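Local coordinates for protein bifunctional endomannanase/endoglucanase (Caldanaerobius polysaccharolyticus, PDB 3W0K) that probably hydrolyses beta-linked mannan and glucan polysaccharides as a bifunctional endomannanase and endoglucanase of glycoside hydrolase family 5, at residues A[120-125]-A[130-135]; A[63-68]-A[116-121]; A[160-163]-A[168-171]. All coordinates share one frame; numbering follows the deposited sequence.

Interaction 1. Residues A[120-125]-A[130-135]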
ATOM      1  N   LYS A 120      17.283  -3.951 -12.790  1.00 10.60           N
ATOM      2  CA  LYS A 120      18.048  -4.766 -13.728  1.00 11.64           C
ATOM      3  C   LYS A 120      17.360  -6.093 -14.023  1.00 11.22           C
ATOM      4  O   LYS A 120      17.250  -6.501 -15.181  1.00 12.55           O
ATOM      5  CB  LYS A 120      19.452  -5.045 -13.192  1.00 14.01           C
ATOM      6  CG  LYS A 120      20.390  -3.858 -13.250  1.00 18.16           C
ATOM      7  CD  LYS A 120      21.817  -4.274 -12.919  1.00 21.17           C
ATOM      8  CE  LYS A 120      21.986  -4.603 -11.448  1.00 25.54           C
ATOM      9  NZ  LYS A 120      21.888  -3.378 -10.609  1.00 26.97           N
ATOM     10  N   ARG A 121      16.869  -6.746 -12.976  1.00 11.01           N
ATOM     11  CA  ARG A 121      16.217  -8.041 -13.124  1.00 10.30           C
ATOM     12  C   ARG A 121      14.992  -7.993 -14.029  1.00 11.07           C
ATOM     13  O   ARG A 121      14.785  -8.885 -14.853  1.00 11.99           O
ATOM     14  CB  ARG A 121      15.818  -8.598 -11.754  1.00 10.70           C
ATOM     15  CG  ARG A 121      15.435 -10.068 -11.785  1.00 11.12           C
ATOM     16  CD  ARG A 121      15.087 -10.576 -10.402  1.00 11.60           C
ATOM     17  NE  ARG A 121      14.804 -12.009 -10.412  1.00 12.34           N
ATOM     18  CZ  ARG A 121      15.715 -12.953 -10.202  1.00 12.79           C
ATOM     19  NH1 ARG A 121      16.980 -12.622  -9.963  1.00 14.71           N
ATOM     20  NH2 ARG A 121      15.362 -14.231 -10.210  1.00 13.75           N
ATOM     21  N   TYR A 122      14.204  -6.931 -13.902  1.00 10.52           N
ATOM     22  CA  TYR A 122      12.984  -6.814 -14.684  1.00  9.45           C
ATOM     23  C   TYR A 122      13.025  -5.833 -15.847  1.00  9.38           C
ATOM     24  O   TYR A 122      11.982  -5.487 -16.404  1.00 10.74           O
ATOM     25  CB  TYR A 122      11.806  -6.517 -13.750  1.00 11.10           C
ATOM     26  CG  TYR A 122      11.658  -7.556 -12.661  1.00 10.39           C
ATOM     27  CD1 TYR A 122      11.426  -8.896 -12.981  1.00 10.09           C
ATOM     28  CD2 TYR A 122      11.805  -7.216 -11.314  1.00 10.27           C
ATOM     29  CE1 TYR A 122      11.350  -9.869 -11.991  1.00 11.46           C
ATOM     30  CE2 TYR A 122      11.731  -8.181 -10.317  1.00 10.62           C
ATOM     31  CZ  TYR A 122      11.506  -9.506 -10.663  1.00 11.12           C
ATOM     32  OH  TYR A 122      11.455 -10.473  -9.686  1.00 12.02           O
ATOM     33  N   LYS A 123      14.223  -5.413 -16.249  1.00  9.87           N
ATOM     34  CA  LYS A 123      14.339  -4.488 -17.376  1.00 10.63           C
ATOM     35  C   LYS A 123      13.709  -5.137 -18.603  1.00 10.01           C
ATOM     36  O   LYS A 123      14.022  -6.280 -18.935  1.00 11.31           O
ATOM     37  CB  LYS A 123      15.800  -4.147 -17.670  1.00 11.78           C
ATOM     38  CG  LYS A 123      15.945  -3.137 -18.803  1.00 12.74           C
ATOM     39  CD  LYS A 123      17.389  -2.803 -19.087  1.00 14.77           C
ATOM     40  CE  LYS A 123      17.486  -1.838 -20.256  1.00 14.69           C
ATOM     41  NZ  LYS A 123      18.898  -1.490 -20.564  1.00 20.09           N
ATOM     42  N   GLY A 124      12.805  -4.415 -19.252  1.00 10.85           N
ATOM     43  CA  GLY A 124      12.141  -4.962 -20.425  1.00 11.31           C
ATOM     44  C   GLY A 124      10.684  -5.270 -20.151  1.00 11.95           C
ATOM     45  O   GLY A 124       9.873  -5.297 -21.076  1.00 12.08           O
ATOM     46  N   VAL A 125      10.352  -5.539 -18.888  1.00 11.35           N
ATOM     47  CA  VAL A 125       8.965  -5.815 -18.526  1.00 11.15           C
ATOM     48  C   VAL A 125       8.210  -4.488 -18.549  1.00 10.98           C
ATOM     49  O   VAL A 125       8.602  -3.521 -17.890  1.00 11.32           O
ATOM     50  CB  VAL A 125       8.844  -6.474 -17.133  1.00 11.76           C
ATOM     51  CG1 VAL A 125       7.377  -6.662 -16.765  1.00 11.72           C
ATOM     52  CG2 VAL A 125       9.552  -7.825 -17.131  1.00 12.66           C
ATOM     53  N   LEU A 130       4.199  -4.030 -14.510  1.00  8.85           N
ATOM     54  CA  LEU A 130       5.029  -3.912 -13.314  1.00  9.15           C
ATOM     55  C   LEU A 130       5.444  -2.496 -12.939  1.00  9.68           C
ATOM     56  O   LEU A 130       5.911  -1.730 -13.782  1.00  8.92           O
ATOM     57  CB  LEU A 130       6.289  -4.777 -13.482  1.00 10.18           C
ATOM     58  CG  LEU A 130       7.365  -4.747 -12.392  1.00  9.64           C
ATOM     59  CD1 LEU A 130       6.850  -5.372 -11.104  1.00 11.66           C
ATOM     60  CD2 LEU A 130       8.586  -5.502 -12.892  1.00 11.12           C
ATOM     61  N   SER A 131       5.272  -2.163 -11.661  1.00  9.68           N
ATOM     62  CA  SER A 131       5.677  -0.863 -11.133  1.00  8.87           C
ATOM     63  C   SER A 131       6.418  -1.080  -9.814  1.00  8.04           C
ATOM     64  O   SER A 131       6.262  -2.124  -9.173  1.00  8.92           O
ATOM     65  CB  SER A 131       4.474   0.071 -10.937  1.00  9.68           C
ATOM     66  OG  SER A 131       3.539  -0.448 -10.011  1.00 10.55           O
ATOM     67  N   PHE A 132       7.244  -0.106  -9.438  1.00  8.37           N
ATOM     68  CA  PHE A 132       8.034  -0.164  -8.207  1.00  8.53           C
ATOM     69  C   PHE A 132       7.568   0.903  -7.218  1.00  7.74           C
ATOM     70  O   PHE A 132       7.647   2.093  -7.517  1.00  8.07           O
ATOM     71  CB  PHE A 132       9.518   0.106  -8.507  1.00  9.23           C
ATOM     72  CG  PHE A 132      10.211  -0.964  -9.318  1.00  9.27           C
ATOM     73  CD1 PHE A 132       9.622  -2.205  -9.550  1.00  9.89           C
ATOM     74  CD2 PHE A 132      11.485  -0.723  -9.830  1.00  9.84           C
ATOM     75  CE1 PHE A 132      10.294  -3.190 -10.279  1.00 10.47           C
ATOM     76  CE2 PHE A 132      12.163  -1.700 -10.557  1.00 10.38           C
ATOM     77  CZ  PHE A 132      11.566  -2.935 -10.783  1.00  9.45           C
ATOM     78  N   ASP A 133       7.107   0.470  -6.045  1.00  7.76           N
ATOM     79  CA  ASP A 133       6.646   1.365  -4.974  1.00  8.96           C
ATOM     80  C   ASP A 133       7.831   1.388  -4.003  1.00  7.52           C
ATOM     81  O   ASP A 133       8.012   0.477  -3.196  1.00  7.91           O
ATOM     82  CB  ASP A 133       5.391   0.762  -4.332  1.00  9.58           C
ATOM     83  CG  ASP A 133       4.760   1.658  -3.285  1.00 10.72           C
ATOM     84  OD1 ASP A 133       5.176   2.826  -3.114  1.00 10.64           O
ATOM     85  OD2 ASP A 133       3.820   1.176  -2.625  1.00  9.82           O
ATOM     86  N   LEU A 134       8.621   2.457  -4.084  1.00  8.73           N
ATOM     87  CA  LEU A 134       9.870   2.587  -3.332  1.00  8.07           C
ATOM     88  C   LEU A 134       9.959   2.180  -1.869  1.00  7.56           C
ATOM     89  O   LEU A 134      10.784   1.335  -1.505  1.00  8.76           O
ATOM     90  CB  LEU A 134      10.481   3.974  -3.555  1.00  7.97           C
ATOM     91  CG  LEU A 134      10.617   4.379  -5.028  1.00  8.28           C
ATOM     92  CD1 LEU A 134      11.482   5.629  -5.123  1.00  8.73           C
ATOM     93  CD2 LEU A 134      11.250   3.258  -5.855  1.00 10.90           C
ATOM     94  N   VAL A 135       9.138   2.783  -1.022  1.00  6.71           N
ATOM     95  CA  VAL A 135       9.174   2.443   0.391  1.00  7.85           C
ATOM     96  C   VAL A 135       7.813   2.712   1.009  1.00  8.36           C
ATOM     97  O   VAL A 135       7.229   3.782   0.831  1.00  9.24           O
ATOM     98  CB  VAL A 135      10.328   3.191   1.137  1.00  7.77           C
ATOM     99  CG1 VAL A 135      10.231   4.700   0.932  1.00 10.62           C
ATOM    100  CG2 VAL A 135      10.324   2.832   2.621  1.00  9.15           C
TER
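Tyr122 and Leu130 make the tight part of this contact. CD2 of Leu130 lies 3.5 Å from CB of Tyr122 and 3.7 Å from its CG. The methyl branch thus sits at the root of the ring, and the two side chains cross at about a right angle. Leu130 has CG anti to its backbone N (chi1 176°), which carries the CD2 branch over to the turn. Beside it the rings of Tyr122 and Phe132 meet at their edges, with CD2 of Tyr122 4.3 Å from CZ of Phe132. This is a looser touch between two buried rings and not a stack.

The outer side is held by Val125. Its CG1 packs on CB of Leu130 at 3.9 Å, and the residue is partly exposed. Lys123 and Gly124, further round the bend, are exposed and do not touch the strand.

The bend follows the end of helix 105-121. Tyr122 is the first residue to leave helical angles, and a type II beta turn runs from Tyr122 to Val125. The turn is closed by a hydrogen bond from Val125 N to Tyr122 O of 3.0 Å. The contact therefore joins the exit of an outer helix to strand 130-133 of the (beta/alpha)8 barrel.

No hydrogen bond crosses between the two segments. The polar end of Tyr122 is served elsewhere, by a hydrogen bond with Asp66 of helix 62-74. The join thus rests on apolar packing between turn and strand, with the tyrosine ring anchored at its far end by its hydroxyl.

Interaction 2. Residues A[63-68]-A[116-121]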
ATOM      1  N   GLU A  63      13.225 -15.493  -7.088  1.00 13.67           N
ATOM      2  CA  GLU A  63      12.448 -16.378  -7.948  1.00 15.07           C
ATOM      3  C   GLU A  63      10.978 -16.354  -7.541  1.00 12.87           C
ATOM      4  O   GLU A  63      10.100 -16.618  -8.361  1.00 12.82           O
ATOM      5  CB  GLU A  63      13.014 -17.796  -7.927  1.00 16.50           C
ATOM      6  CG  GLU A  63      14.354 -17.885  -8.639  1.00 20.23           C
ATOM      7  CD  GLU A  63      14.963 -19.276  -8.623  1.00 23.74           C
ATOM      8  OE1 GLU A  63      16.153 -19.390  -8.988  1.00 27.60           O
ATOM      9  OE2 GLU A  63      14.268 -20.249  -8.257  1.00 26.68           O
ATOM     10  N   TYR A  64      10.716 -16.026  -6.277  1.00 12.18           N
ATOM     11  CA  TYR A  64       9.343 -15.921  -5.793  1.00 11.89           C
ATOM     12  C   TYR A  64       8.701 -14.688  -6.409  1.00 11.70           C
ATOM     13  O   TYR A  64       7.545 -14.725  -6.822  1.00 11.64           O
ATOM     14  CB  TYR A  64       9.296 -15.811  -4.273  1.00 11.03           C
ATOM     15  CG  TYR A  64       9.321 -17.143  -3.570  1.00 14.40           C
ATOM     16  CD1 TYR A  64       8.144 -17.876  -3.387  1.00 15.59           C
ATOM     17  CD2 TYR A  64      10.510 -17.667  -3.072  1.00 14.50           C
ATOM     18  CE1 TYR A  64       8.154 -19.095  -2.720  1.00 17.78           C
ATOM     19  CE2 TYR A  64      10.529 -18.888  -2.401  1.00 17.35           C
ATOM     20  CZ  TYR A  64       9.351 -19.593  -2.230  1.00 18.91           C
ATOM     21  OH  TYR A  64       9.364 -20.793  -1.558  1.00 22.15           O
ATOM     22  N   ILE A  65       9.459 -13.595  -6.474  1.00 11.53           N
ATOM     23  CA  ILE A  65       8.957 -12.358  -7.060  1.00 11.25           C
ATOM     24  C   ILE A  65       8.709 -12.578  -8.553  1.00 10.26           C
ATOM     25  O   ILE A  65       7.705 -12.112  -9.088  1.00 10.86           O
ATOM     26  CB  ILE A  65       9.917 -11.173  -6.800  1.00 11.24           C
ATOM     27  CG1 ILE A  65      10.081 -10.977  -5.287  1.00 13.37           C
ATOM     28  CG2 ILE A  65       9.366  -9.894  -7.430  1.00 12.80           C
ATOM     29  CD1 ILE A  65      11.094  -9.922  -4.894  1.00 15.19           C
ATOM     30  N   ASP A  66       9.587 -13.347  -9.202  1.00 11.39           N
ATOM     31  CA  ASP A  66       9.427 -13.668 -10.626  1.00 12.46           C
ATOM     32  C   ASP A  66       8.102 -14.405 -10.814  1.00 12.01           C
ATOM     33  O   ASP A  66       7.362 -14.142 -11.765  1.00 11.65           O
ATOM     34  CB  ASP A  66      10.531 -14.614 -11.116  1.00 11.90           C
ATOM     35  CG  ASP A  66      11.907 -13.985 -11.129  1.00 13.80           C
ATOM     36  OD1 ASP A  66      12.040 -12.767 -10.903  1.00 12.59           O
ATOM     37  OD2 ASP A  66      12.870 -14.735 -11.386  1.00 15.90           O
ATOM     38  N   LEU A  67       7.829 -15.338  -9.904  1.00 11.79           N
ATOM     39  CA  LEU A  67       6.614 -16.145  -9.949  1.00 11.82           C
ATOM     40  C   LEU A  67       5.362 -15.302  -9.739  1.00 10.84           C
ATOM     41  O   LEU A  67       4.360 -15.490 -10.432  1.00 11.21           O
ATOM     42  CB  LEU A  67       6.688 -17.275  -8.918  1.00 12.90           C
ATOM     43  CG  LEU A  67       5.558 -18.308  -8.939  1.00 14.52           C
ATOM     44  CD1 LEU A  67       5.386 -18.888 -10.336  1.00 16.74           C
ATOM     45  CD2 LEU A  67       5.866 -19.405  -7.931  1.00 15.70           C
ATOM     46  N   TYR A  68       5.418 -14.371  -8.789  1.00 10.63           N
ATOM     47  CA  TYR A  68       4.278 -13.496  -8.534  1.00 10.26           C
ATOM     48  C   TYR A  68       3.978 -12.704  -9.806  1.00 11.00           C
ATOM     49  O   TYR A  68       2.823 -12.576 -10.215  1.00 11.12           O
ATOM     50  CB  TYR A  68       4.581 -12.508  -7.401  1.00 10.39           C
ATOM     51  CG  TYR A  68       4.902 -13.106  -6.044  1.00 10.62           C
ATOM     52  CD1 TYR A  68       4.552 -14.419  -5.719  1.00 11.00           C
ATOM     53  CD2 TYR A  68       5.567 -12.347  -5.084  1.00  9.82           C
ATOM     54  CE1 TYR A  68       4.863 -14.960  -4.462  1.00 10.99           C
ATOM     55  CE2 TYR A  68       5.881 -12.870  -3.834  1.00 10.37           C
ATOM     56  CZ  TYR A  68       5.528 -14.172  -3.526  1.00 10.53           C
ATOM     57  OH  TYR A  68       5.842 -14.673  -2.284  1.00 10.99           O
ATOM     58  N   GLU A 116      18.086  -1.119  -7.616  1.00 10.02           N
ATOM     59  CA  GLU A 116      18.841  -1.288  -8.852  1.00  9.88           C
ATOM     60  C   GLU A 116      18.794  -2.761  -9.251  1.00 10.41           C
ATOM     61  O   GLU A 116      18.720  -3.086 -10.437  1.00 10.93           O
ATOM     62  CB  GLU A 116      20.285  -0.826  -8.678  1.00 10.54           C
ATOM     63  CG  GLU A 116      20.432   0.684  -8.583  1.00 12.85           C
ATOM     64  CD  GLU A 116      21.871   1.124  -8.385  1.00 15.53           C
ATOM     65  OE1 GLU A 116      22.595   0.477  -7.600  1.00 17.80           O
ATOM     66  OE2 GLU A 116      22.275   2.122  -9.013  1.00 18.36           O
ATOM     67  N   LEU A 117      18.822  -3.648  -8.255  1.00 10.82           N
ATOM     68  CA  LEU A 117      18.748  -5.089  -8.498  1.00 10.96           C
ATOM     69  C   LEU A 117      17.449  -5.427  -9.218  1.00 11.18           C
ATOM     70  O   LEU A 117      17.459  -6.118 -10.236  1.00 10.40           O
ATOM     71  CB  LEU A 117      18.802  -5.871  -7.185  1.00 13.85           C
ATOM     72  CG  LEU A 117      20.133  -5.994  -6.451  1.00 16.65           C
ATOM     73  CD1 LEU A 117      19.896  -6.703  -5.130  1.00 17.81           C
ATOM     74  CD2 LEU A 117      21.135  -6.760  -7.306  1.00 20.35           C
ATOM     75  N   PHE A 118      16.333  -4.921  -8.697  1.00 10.74           N
ATOM     76  CA  PHE A 118      15.034  -5.175  -9.307  1.00  9.80           C
ATOM     77  C   PHE A 118      14.904  -4.498 -10.666  1.00  9.65           C
ATOM     78  O   PHE A 118      14.326  -5.066 -11.592  1.00 10.45           O
ATOM     79  CB  PHE A 118      13.901  -4.752  -8.364  1.00  9.99           C
ATOM     80  CG  PHE A 118      13.804  -5.599  -7.127  1.00 11.41           C
ATOM     81  CD1 PHE A 118      13.867  -6.988  -7.211  1.00 11.68           C
ATOM     82  CD2 PHE A 118      13.664  -5.011  -5.874  1.00 11.37           C
ATOM     83  CE1 PHE A 118      13.794  -7.778  -6.065  1.00 12.05           C
ATOM     84  CE2 PHE A 118      13.590  -5.790  -4.723  1.00 12.62           C
ATOM     85  CZ  PHE A 118      13.655  -7.175  -4.816  1.00 12.72           C
ATOM     86  N   ALA A 119      15.458  -3.294 -10.795  1.00  9.84           N
ATOM     87  CA  ALA A 119      15.408  -2.581 -12.069  1.00  9.07           C
ATOM     88  C   ALA A 119      16.124  -3.400 -13.140  1.00 10.14           C
ATOM     89  O   ALA A 119      15.622  -3.552 -14.257  1.00 11.03           O
ATOM     90  CB  ALA A 119      16.045  -1.204 -11.936  1.00  9.51           C
ATOM     91  N   LYS A 120      17.283  -3.951 -12.790  1.00 10.60           N
ATOM     92  CA  LYS A 120      18.048  -4.766 -13.728  1.00 11.64           C
ATOM     93  C   LYS A 120      17.360  -6.093 -14.023  1.00 11.22           C
ATOM     94  O   LYS A 120      17.250  -6.501 -15.181  1.00 12.55           O
ATOM     95  CB  LYS A 120      19.452  -5.045 -13.192  1.00 14.01           C
ATOM     96  CG  LYS A 120      20.390  -3.858 -13.250  1.00 18.16           C
ATOM     97  CD  LYS A 120      21.817  -4.274 -12.919  1.00 21.17           C
ATOM     98  CE  LYS A 120      21.986  -4.603 -11.448  1.00 25.54           C
ATOM     99  NZ  LYS A 120      21.888  -3.378 -10.609  1.00 26.97           N
ATOM    100  N   ARG A 121      16.869  -6.746 -12.976  1.00 11.01           N
ATOM    101  CA  ARG A 121      16.217  -8.041 -13.124  1.00 10.30           C
ATOM    102  C   ARG A 121      14.992  -7.993 -14.029  1.00 11.07           C
ATOM    103  O   ARG A 121      14.785  -8.885 -14.853  1.00 11.99           O
ATOM    104  CB  ARG A 121      15.818  -8.598 -11.754  1.00 10.70           C
ATOM    105  CG  ARG A 121      15.435 -10.068 -11.785  1.00 11.12           C
ATOM    106  CD  ARG A 121      15.087 -10.576 -10.402  1.00 11.60           C
ATOM    107  NE  ARG A 121      14.804 -12.009 -10.412  1.00 12.34           N
ATOM    108  CZ  ARG A 121      15.715 -12.953 -10.202  1.00 12.79           C
ATOM    109  NH1 ARG A 121      16.980 -12.622  -9.963  1.00 14.71           N
ATOM    110  NH2 ARG A 121      15.362 -14.231 -10.210  1.00 13.75           N
TER
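Helices 63-68 and 116-121 run at 52° to each other, and their axes come no closer than 12.4 Å, so side chains, above all the extended Arg121, bridge the gap. Arg121 and Asp66 form the main bridge. The arginine presents its NE side, and two nitrogens grip the carboxylate, one to each oxygen. NE donates to OD1 of Asp66 at 2.9 Å, and the bond is almost straight (177°). OD1 receives it on its syn lone pair. NH2 donates to OD2 of Asp66 at 2.8 Å. This second bond is more bent, and its donor is tilted out of the carboxylate plane on the syn side. The two flat groups are nearly coplanar.

The shape of Arg121 makes this reach possible. Its chain leaves the helix beside the carbonyl carbon (chi1 -166°) and runs extended to NE. Glu63 flanks the same guanidinium, with its CG 4.1 Å from NH2 of Arg121. The carboxylate of Glu63 has its own salt bridge with Lys60.

Ile65 and Phe118 make the apolar half of the contact. CD1 of Ile65 lies 3.6 Å from CE1 of Phe118, and the side chains cross at about a right angle. Both residues are buried. Ile65 also packs on Met79 and Phe118 on Leu81, both in strand 78-83. The two helices are neighbours on the outside of the (beta/alpha)8 barrel, and this pair packs against that strand from the outside.

Asp66 OD1 is also met by the hydroxyl of Tyr122. This extra polar partner and the paired arginine bonds would be expected to favour the ionised carboxylate and fix its rotation. The chemistry implies a charged clamp on the partly exposed side, next to a buried apolar pair.

Interaction 3. Residues A[160-163]-A[168-171]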
ATOM      1  N   GLU A 160      16.390   8.216  -9.932  1.00 10.12           N
ATOM      2  CA  GLU A 160      17.413   8.388 -10.957  1.00 10.39           C
ATOM      3  C   GLU A 160      18.217   7.106 -11.167  1.00 11.60           C
ATOM      4  O   GLU A 160      18.570   6.765 -12.298  1.00 12.48           O
ATOM      5  CB  GLU A 160      18.333   9.558 -10.604  1.00 12.34           C
ATOM      6  CG  GLU A 160      17.660  10.921 -10.767  1.00 16.80           C
ATOM      7  CD  GLU A 160      18.572  12.097 -10.445  1.00 20.63           C
ATOM      8  OE1 GLU A 160      19.705  11.880  -9.960  1.00 24.65           O
ATOM      9  OE2 GLU A 160      18.145  13.249 -10.673  1.00 23.93           O
ATOM     10  N   ALA A 161      18.474   6.379 -10.082  1.00 10.96           N
ATOM     11  CA  ALA A 161      19.224   5.128 -10.164  1.00 10.11           C
ATOM     12  C   ALA A 161      18.429   4.075 -10.937  1.00 11.33           C
ATOM     13  O   ALA A 161      18.983   3.348 -11.762  1.00 12.31           O
ATOM     14  CB  ALA A 161      19.565   4.623  -8.769  1.00  9.91           C
ATOM     15  N   ILE A 162      17.128   3.995 -10.666  1.00 10.08           N
ATOM     16  CA  ILE A 162      16.263   3.041 -11.360  1.00 10.00           C
ATOM     17  C   ILE A 162      16.171   3.404 -12.846  1.00 11.76           C
ATOM     18  O   ILE A 162      16.340   2.543 -13.715  1.00 11.41           O
ATOM     19  CB  ILE A 162      14.837   3.034 -10.745  1.00 10.06           C
ATOM     20  CG1 ILE A 162      14.879   2.428  -9.343  1.00 10.21           C
ATOM     21  CG2 ILE A 162      13.859   2.264 -11.641  1.00 11.98           C
ATOM     22  CD1 ILE A 162      13.599   2.649  -8.547  1.00  9.64           C
ATOM     23  N   ARG A 163      15.940   4.683 -13.126  1.00 11.48           N
ATOM     24  CA  ARG A 163      15.809   5.165 -14.500  1.00 12.73           C
ATOM     25  C   ARG A 163      17.068   5.051 -15.348  1.00 13.13           C
ATOM     26  O   ARG A 163      16.981   4.968 -16.576  1.00 13.65           O
ATOM     27  CB  ARG A 163      15.267   6.592 -14.522  1.00 14.27           C
ATOM     28  CG  ARG A 163      13.804   6.654 -14.131  1.00 13.47           C
ATOM     29  CD  ARG A 163      13.255   8.065 -14.125  1.00 13.78           C
ATOM     30  NE  ARG A 163      11.817   8.061 -13.856  1.00 13.61           N
ATOM     31  CZ  ARG A 163      11.124   9.114 -13.433  1.00 14.22           C
ATOM     32  NH1 ARG A 163      11.727  10.277 -13.221  1.00 15.06           N
ATOM     33  NH2 ARG A 163       9.821   9.000 -13.221  1.00 15.69           N
ATOM     34  N   ASP A 168      11.998   3.160 -18.584  1.00 13.35           N
ATOM     35  CA  ASP A 168      10.582   2.868 -18.785  1.00 13.57           C
ATOM     36  C   ASP A 168       9.844   2.316 -17.568  1.00 13.33           C
ATOM     37  O   ASP A 168       8.639   2.076 -17.639  1.00 16.33           O
ATOM     38  CB  ASP A 168      10.408   1.895 -19.955  1.00 15.17           C
ATOM     39  CG  ASP A 168      10.988   2.430 -21.257  1.00 19.29           C
ATOM     40  OD1 ASP A 168      10.786   3.624 -21.558  1.00 19.60           O
ATOM     41  OD2 ASP A 168      11.643   1.650 -21.981  1.00 20.19           O
ATOM     42  N   ARG A 169      10.556   2.114 -16.462  1.00 12.71           N
ATOM     43  CA  ARG A 169       9.943   1.571 -15.249  1.00 10.26           C
ATOM     44  C   ARG A 169       9.096   2.572 -14.467  1.00 10.61           C
ATOM     45  O   ARG A 169       9.604   3.594 -13.993  1.00 11.26           O
ATOM     46  CB  ARG A 169      11.014   0.987 -14.325  1.00 10.60           C
ATOM     47  CG  ARG A 169      10.472   0.469 -12.986  1.00  8.29           C
ATOM     48  CD  ARG A 169       9.505  -0.701 -13.160  1.00  9.80           C
ATOM     49  NE  ARG A 169      10.127  -1.809 -13.882  1.00  9.91           N
ATOM     50  CZ  ARG A 169       9.589  -2.416 -14.935  1.00  9.88           C
ATOM     51  NH1 ARG A 169       8.399  -2.039 -15.393  1.00 10.09           N
ATOM     52  NH2 ARG A 169      10.277  -3.355 -15.576  1.00 10.12           N
ATOM     53  N   GLU A 170       7.812   2.252 -14.314  1.00 10.17           N
ATOM     54  CA  GLU A 170       6.891   3.101 -13.568  1.00  9.59           C
ATOM     55  C   GLU A 170       7.238   3.003 -12.090  1.00  9.90           C
ATOM     56  O   GLU A 170       7.447   1.911 -11.555  1.00 10.75           O
ATOM     57  CB  GLU A 170       5.443   2.668 -13.808  1.00 11.69           C
ATOM     58  CG  GLU A 170       4.404   3.519 -13.087  1.00 15.55           C
ATOM     59  CD  GLU A 170       2.987   3.127 -13.459  1.00 19.10           C
ATOM     60  OE1 GLU A 170       2.261   2.608 -12.588  1.00 22.45           O
ATOM     61  OE2 GLU A 170       2.605   3.325 -14.633  1.00 24.29           O
ATOM     62  N   ILE A 171       7.314   4.159 -11.445  1.00  9.77           N
ATOM     63  CA  ILE A 171       7.665   4.252 -10.038  1.00 10.17           C
ATOM     64  C   ILE A 171       6.542   4.900  -9.242  1.00 10.29           C
ATOM     65  O   ILE A 171       5.869   5.812  -9.722  1.00 10.57           O
ATOM     66  CB  ILE A 171       8.984   5.048  -9.867  1.00 10.29           C
ATOM     67  CG1 ILE A 171      10.135   4.274 -10.521  1.00 10.06           C
ATOM     68  CG2 ILE A 171       9.288   5.291  -8.393  1.00 11.25           C
ATOM     69  CD1 ILE A 171      11.402   5.085 -10.711  1.00 12.73           C
TER
HETATM   70  O   HOH W   1       7.528   6.722 -13.129  1.00 20.57           O
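Ile162 meets Arg169 and Ile171 where helix 148-165 hands over to strand 170-174 in a beta-alpha-beta unit. The unit comprises strand 130-133, helix 148-165 and strand 170-174 of the (beta/alpha)8 barrel.

Asp168 comes first along the second segment. It is exposed and its side chain points away from the helix. Its backbone N hydrogen-bonds to OD1 of Asp166, and its O to OG of Ser127. The same OG also hydrogen-bonds with Glu170 N.

Arg169 follows, buried. The aliphatic base of its side chain faces the helix, with CG 4.1 Å from CG2 of Ile162. The chain then bends at chi2 (63°) and chi3 (57°), which turns the guanidinium away from the helix. There it hydrogen-bonds to the carbonyl O of Val125 and makes a cation-pi contact with Phe132. One residue thus offers its carbon stem to the helix and its charge to the neighbouring strand and turn.

Glu170 points its side chain away from the helix. Its backbone pairs with Phe132 in the adjacent strand.

Ile171 brings the closest apolar meeting. Its CD1 approaches Ile162 tip to tip, lying 3.9 Å from CG2 of Ile162 and 3.9 Å from CD1 of the same residue. Both isoleucines also pack on Leu134, so all three are part of the buried layer between helix and barrel.

Arg163 passes by the same methyl, its NE 4.3 Å from CD1 of Ile171. Its NH1 hydrogen-bonds to the carbonyl O of Leu189. A water lies at the edge of the guanidinium, in its plane. This water accepts from NH2 of Arg163 at 3.2 Å and from the backbone N of Ile171 at 3.1 Å.

The three contacts lie on one side of the barrel and form a connected patch around helix 105-121. Interactions 1 and 2 have centres about 7 Å apart and share Lys120 and Arg121. The turn and the salt bridge meet at the carboxylate of Asp66. Interactions 1 and 3 have centres about 8 Å apart. They are joined by the neighbouring strands 130-133 and 170-174, and Arg169 NH2 lies 2.9 Å from Val125 O. Interactions 2 and 3 are further apart, about 14 Å between centres. They touch where Glu116 OE2 lies 3.7 Å from Ala161 CB, among other places. Interactions 1 and 3 lie toward the N-terminal ends of their strands, away from the C-terminal face that carries the active site in barrels of this family.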